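Local coordinates for protein effector EagT6 (Pseudomonas aeruginosa, PDB 1TU1) that plays an essential part, as a homodimer, in delivering the toxin Tse6 to target cells by loading it onto VgrG1a, at residues A[28-40]-A[118-132]. Numbering follows the deposited sequence. Where two conformers were deposited one is given.
Sequences KLPASGPAREASF and LTTTPADLPHHEPAW
His128 turns its CG anti to its own carbonyl carbon (chi1 -72°), and Asp124, four residues earlier, does the same (chi1 -68°); both side chains thereby reach the backbone of Arg36 in the hairpin loop between strands 25-29 and 38-45. The site is where strand 113-120 of the antiparallel sheet of this DcrB-family protein leads into helix 125-137. His128 NE2 donates to Arg36 O at 2.7 Å, nearly in line with the carbonyl and 6° out of the imidazole plane. Its faces are occupied as well: Ala38 CB makes a CH-pi contact 3.6 Å from the ring centroid on one side, while ND1 of His127 lies over the other. Leu29 passes alongside, its CB close to ND1 of His128. Asp124 accepts from the amide of the same loop residue: Arg36 N meets Asp124 OD2 at 2.8 Å, from above the carboxylate plane, so that backbone is gripped through both its N-H and its C=O. The His127 ring offers a face to Ala35 CB, 3.9 Å from its centroid, and Ser32 CB approaches its NE2 end; Ser32 and Ala35 end a type II' turn. Beyond the loop, Ser39 and Thr119 form a hydrogen-bonded antiparallel pair (Thr119 N to Ser39 O, 2.9 Å). On the face carrying Phe40 and Leu118, CD1 of Phe40 comes within 3.7 Å of Trp132 CD1 at the indole edge, and Leu13 of the second subunit also packs on Phe40. On the other face a water bridges Ser39 OG and Thr119 OG1, 2.7 Å from each.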
loop_
_atom_site.group_PDB
_atom_site.type_symbol
_atom_site.label_atom_id
_atom_site.label_comp_id
_atom_site.label_asym_id
_atom_site.label_seq_id
_atom_site.Cartn_x
_atom_site.Cartn_y
_atom_site.Cartn_z
ATOM N N LYS A 28 -1.079 1.029 -12.238
ATOM C CA LYS A 28 -1.394 1.958 -13.306
ATOM C C LYS A 28 -1.574 1.159 -14.589
ATOM O O LYS A 28 -0.696 0.406 -14.970
ATOM C CB LYS A 28 -0.286 2.998 -13.495
ATOM C CG LYS A 28 0.031 3.799 -12.230
ATOM C CD LYS A 28 -1.200 4.476 -11.687
ATOM C CE LYS A 28 -0.874 5.423 -10.549
ATOM N NZ LYS A 28 -0.028 6.545 -11.013
ATOM N N LEU A 29 -2.724 1.339 -15.216
ATOM C CA LEU A 29 -3.081 0.678 -16.474
ATOM C C LEU A 29 -2.590 1.584 -17.608
ATOM O O LEU A 29 -3.074 2.685 -17.730
ATOM C CB LEU A 29 -4.589 0.500 -16.595
ATOM C CG LEU A 29 -5.233 -0.597 -15.740
ATOM C CD1 LEU A 29 -5.281 -0.170 -14.251
ATOM C CD2 LEU A 29 -6.634 -0.919 -16.264
ATOM N N PRO A 30 -1.665 1.110 -18.435
ATOM C CA PRO A 30 -0.980 1.970 -19.418
ATOM C C PRO A 30 -1.910 2.711 -20.365
ATOM O O PRO A 30 -2.932 2.163 -20.788
ATOM C CB PRO A 30 -0.099 0.991 -20.213
ATOM C CG PRO A 30 -0.575 -0.396 -19.865
ATOM C CD PRO A 30 -1.217 -0.291 -18.509
ATOM N N ALA A 31 -1.570 3.961 -20.671
ATOM C CA ALA A 31 -2.212 4.683 -21.773
ATOM C C ALA A 31 -2.100 3.871 -23.063
ATOM O O ALA A 31 -1.193 3.060 -23.220
ATOM C CB ALA A 31 -1.578 6.042 -21.973
ATOM N N SER A 32 -3.019 4.120 -23.979
ATOM C CA SER A 32 -3.048 3.431 -25.269
ATOM C C SER A 32 -3.834 4.273 -26.262
ATOM O O SER A 32 -5.044 4.422 -26.129
ATOM C CB SER A 32 -3.699 2.061 -25.119
ATOM O OG SER A 32 -3.547 1.288 -26.296
ATOM N N GLY A 33 -3.140 4.857 -27.239
ATOM C CA GLY A 33 -3.783 5.733 -28.204
ATOM C C GLY A 33 -4.263 7.041 -27.587
ATOM O O GLY A 33 -3.457 7.796 -27.042
ATOM N N PRO A 34 -5.561 7.328 -27.688
ATOM C CA PRO A 34 -6.153 8.507 -27.050
ATOM C C PRO A 34 -6.599 8.262 -25.591
ATOM O O PRO A 34 -6.907 9.220 -24.890
ATOM C CB PRO A 34 -7.374 8.782 -27.925
ATOM C CG PRO A 34 -7.817 7.407 -28.363
ATOM C CD PRO A 34 -6.568 6.555 -28.437
ATOM N N ALA A 35 -6.660 7.004 -25.159
ATOM C CA ALA A 35 -6.976 6.690 -23.763
ATOM C C ALA A 35 -5.775 6.982 -22.870
ATOM O O ALA A 35 -4.682 6.527 -23.135
ATOM C CB ALA A 35 -7.402 5.231 -23.621
ATOM N N ARG A 36 -5.999 7.742 -21.808
ATOM C CA ARG A 36 -4.950 8.013 -20.832
ATOM C C ARG A 36 -4.782 6.859 -19.824
ATOM O O ARG A 36 -5.598 5.931 -19.746
ATOM C CB ARG A 36 -5.223 9.317 -20.074
ATOM C CG ARG A 36 -5.562 10.527 -20.945
ATOM C CD ARG A 36 -4.535 10.861 -22.021
ATOM N NE ARG A 36 -4.747 12.201 -22.583
ATOM C CZ ARG A 36 -4.062 12.714 -23.607
ATOM N NH1 ARG A 36 -3.092 12.024 -24.195
ATOM N NH2 ARG A 36 -4.340 13.938 -24.037
ATOM N N GLU A 37 -3.682 6.919 -19.087
ATOM C CA GLU A 37 -3.396 5.950 -18.049
ATOM C C GLU A 37 -4.493 6.005 -16.994
ATOM O O GLU A 37 -4.901 7.062 -16.590
ATOM C CB GLU A 37 -2.051 6.279 -17.398
ATOM C CG GLU A 37 -1.509 5.212 -16.476
ATOM C CD GLU A 37 -0.061 5.470 -16.084
ATOM O OE1 GLU A 37 0.145 6.245 -15.149
ATOM O OE2 GLU A 37 0.853 4.883 -16.693
ATOM N N ALA A 38 -4.964 4.847 -16.573
ATOM C CA ALA A 38 -5.912 4.732 -15.447
ATOM C C ALA A 38 -5.217 4.135 -14.226
ATOM O O ALA A 38 -4.093 3.659 -14.311
ATOM C CB ALA A 38 -7.055 3.831 -15.855
ATOM N N SER A 39 -5.897 4.171 -13.085
ATOM C CA SER A 39 -5.370 3.539 -11.881
ATOM C C SER A 39 -6.357 2.522 -11.325
ATOM O O SER A 39 -7.576 2.718 -11.406
ATOM C CB SER A 39 -5.001 4.571 -10.833
ATOM O OG SER A 39 -6.108 5.232 -10.275
ATOM N N PHE A 40 -5.810 1.459 -10.754
ATOM C CA PHE A 40 -6.583 0.418 -10.067
ATOM C C PHE A 40 -5.916 0.284 -8.706
ATOM O O PHE A 40 -4.742 -0.106 -8.622
ATOM C CB PHE A 40 -6.516 -0.881 -10.828
ATOM C CG PHE A 40 -7.206 -2.034 -10.152
ATOM C CD1 PHE A 40 -8.581 -2.031 -9.991
ATOM C CD2 PHE A 40 -6.461 -3.103 -9.626
ATOM C CE1 PHE A 40 -9.237 -3.113 -9.375
ATOM C CE2 PHE A 40 -7.099 -4.192 -8.990
ATOM C CZ PHE A 40 -8.489 -4.187 -8.853
ATOM N N LEU A 118 -11.248 1.385 -9.667
ATOM C CA LEU A 118 -10.737 1.807 -10.980
ATOM C C LEU A 118 -11.086 3.281 -11.154
ATOM O O LEU A 118 -12.245 3.668 -11.009
ATOM C CB LEU A 118 -11.377 0.991 -12.097
ATOM C CG LEU A 118 -10.975 1.380 -13.546
ATOM C CD1 LEU A 118 -9.575 0.907 -13.847
ATOM C CD2 LEU A 118 -11.947 0.767 -14.525
ATOM N N THR A 119 -10.091 4.102 -11.476
ATOM C CA THR A 119 -10.306 5.494 -11.716
ATOM C C THR A 119 -9.860 5.843 -13.125
ATOM O O THR A 119 -8.723 5.586 -13.510
ATOM C CB THR A 119 -9.527 6.326 -10.728
ATOM O OG1 THR A 119 -9.928 6.009 -9.395
ATOM C CG2 THR A 119 -9.871 7.810 -10.890
ATOM N N THR A 120 -10.768 6.441 -13.879
ATOM C CA THR A 120 -10.499 6.843 -15.255
ATOM C C THR A 120 -11.373 8.058 -15.548
ATOM O O THR A 120 -11.922 8.648 -14.631
ATOM C CB THR A 120 -10.773 5.663 -16.189
ATOM O OG1 THR A 120 -10.305 5.956 -17.504
ATOM C CG2 THR A 120 -12.281 5.425 -16.368
ATOM N N THR A 121 -11.451 8.473 -16.808
ATOM C CA THR A 121 -12.404 9.513 -17.215
ATOM C C THR A 121 -13.563 8.809 -17.892
ATOM O O THR A 121 -13.412 7.685 -18.333
ATOM C CB THR A 121 -11.779 10.487 -18.243
ATOM O OG1 THR A 121 -11.304 9.741 -19.363
ATOM C CG2 THR A 121 -10.543 11.175 -17.690
ATOM N N PRO A 122 -14.708 9.469 -18.022
ATOM C CA PRO A 122 -15.826 8.866 -18.765
ATOM C C PRO A 122 -15.431 8.422 -20.172
ATOM O O PRO A 122 -15.775 7.312 -20.583
ATOM C CB PRO A 122 -16.883 9.968 -18.769
ATOM C CG PRO A 122 -16.538 10.828 -17.598
ATOM C CD PRO A 122 -15.053 10.791 -17.469
ATOM N N ALA A 123 -14.653 9.242 -20.876
ATOM C CA ALA A 123 -14.186 8.898 -22.223
ATOM C C ALA A 123 -13.325 7.640 -22.268
ATOM O O ALA A 123 -13.351 6.902 -23.253
ATOM C CB ALA A 123 -13.425 10.088 -22.853
ATOM N N ASP A 124 -12.545 7.397 -21.219
ATOM C CA ASP A 124 -11.606 6.269 -21.224
ATOM C C ASP A 124 -12.150 4.991 -20.582
ATOM O O ASP A 124 -11.515 3.949 -20.674
ATOM C CB ASP A 124 -10.287 6.665 -20.536
ATOM C CG ASP A 124 -9.499 7.693 -21.336
ATOM O OD1 ASP A 124 -9.841 7.924 -22.525
ATOM O OD2 ASP A 124 -8.530 8.316 -20.853
ATOM N N LEU A 125 -13.299 5.061 -19.917
ATOM C CA LEU A 125 -13.818 3.872 -19.242
ATOM C C LEU A 125 -13.940 2.664 -20.182
ATOM O O LEU A 125 -13.468 1.572 -19.850
ATOM C CB LEU A 125 -15.130 4.155 -18.510
ATOM C CG LEU A 125 -15.762 2.916 -17.861
ATOM C CD1 LEU A 125 -14.804 2.265 -16.849
ATOM C CD2 LEU A 125 -17.083 3.243 -17.197
ATOM N N PRO A 126 -14.540 2.829 -21.364
ATOM C CA PRO A 126 -14.712 1.679 -22.270
ATOM C C PRO A 126 -13.408 1.025 -22.680
ATOM O O PRO A 126 -13.381 -0.172 -22.940
ATOM C CB PRO A 126 -15.420 2.296 -23.495
ATOM C CG PRO A 126 -16.082 3.491 -22.964
ATOM C CD PRO A 126 -15.134 4.054 -21.927
ATOM N N HIS A 127 -12.331 1.794 -22.759
ATOM C CA HIS A 127 -11.049 1.228 -23.143
ATOM C C HIS A 127 -10.450 0.360 -22.029
ATOM O O HIS A 127 -9.877 -0.697 -22.283
ATOM C CB HIS A 127 -10.065 2.339 -23.512
ATOM C CG HIS A 127 -8.698 1.824 -23.788
ATOM N ND1 HIS A 127 -7.782 1.587 -22.787
ATOM C CD2 HIS A 127 -8.113 1.423 -24.937
ATOM C CE1 HIS A 127 -6.680 1.087 -23.312
ATOM N NE2 HIS A 127 -6.856 0.974 -24.616
ATOM N N HIS A 128 -10.570 0.817 -20.791
ATOM C CA HIS A 128 -9.936 0.124 -19.659
ATOM C C HIS A 128 -10.780 -1.032 -19.071
ATOM O O HIS A 128 -10.252 -1.924 -18.403
ATOM C CB HIS A 128 -9.590 1.146 -18.577
ATOM C CG HIS A 128 -8.439 2.024 -18.950
ATOM N ND1 HIS A 128 -7.189 1.523 -19.238
ATOM C CD2 HIS A 128 -8.357 3.363 -19.109
ATOM C CE1 HIS A 128 -6.382 2.522 -19.546
ATOM N NE2 HIS A 128 -7.059 3.650 -19.460
ATOM N N GLU A 129 -12.072 -1.011 -19.358
ATOM C CA GLU A 129 -13.041 -1.923 -18.745
ATOM C C GLU A 129 -12.695 -3.390 -18.901
ATOM O O GLU A 129 -12.750 -4.127 -17.928
ATOM C CB GLU A 129 -14.438 -1.625 -19.275
ATOM C CG GLU A 129 -15.576 -2.239 -18.484
ATOM C CD GLU A 129 -16.920 -1.625 -18.836
ATOM O OE1 GLU A 129 -16.955 -0.429 -19.214
ATOM O OE2 GLU A 129 -17.945 -2.346 -18.735
ATOM N N PRO A 130 -12.328 -3.851 -20.093
ATOM C CA PRO A 130 -11.992 -5.264 -20.270
ATOM C C PRO A 130 -10.904 -5.788 -19.324
ATOM O O PRO A 130 -11.069 -6.870 -18.735
ATOM C CB PRO A 130 -11.521 -5.322 -21.730
ATOM C CG PRO A 130 -12.243 -4.198 -22.379
ATOM C CD PRO A 130 -12.245 -3.116 -21.369
ATOM N N ALA A 131 -9.798 -5.054 -19.200
ATOM C CA ALA A 131 -8.693 -5.481 -18.350
ATOM C C ALA A 131 -9.100 -5.411 -16.868
ATOM O O ALA A 131 -8.791 -6.305 -16.119
ATOM C CB ALA A 131 -7.465 -4.618 -18.592
ATOM N N TRP A 132 -9.776 -4.340 -16.477
ATOM C CA TRP A 132 -10.308 -4.215 -15.122
ATOM C C TRP A 132 -11.210 -5.421 -14.760
ATOM O O TRP A 132 -10.991 -6.101 -13.749
ATOM C CB TRP A 132 -11.087 -2.931 -14.998
ATOM C CG TRP A 132 -11.833 -2.834 -13.727
ATOM C CD1 TRP A 132 -11.315 -2.617 -12.484
ATOM C CD2 TRP A 132 -13.244 -2.982 -13.560
ATOM N NE1 TRP A 132 -12.326 -2.594 -11.556
ATOM C CE2 TRP A 132 -13.524 -2.812 -12.187
ATOM C CE3 TRP A 132 -14.314 -3.234 -14.439
ATOM C CZ2 TRP A 132 -14.823 -2.896 -11.665
ATOM C CZ3 TRP A 132 -15.615 -3.312 -13.916
ATOM C CH2 TRP A 132 -15.852 -3.153 -12.543
HETATM O O HOH W 1 -8.063 4.255 -8.626
#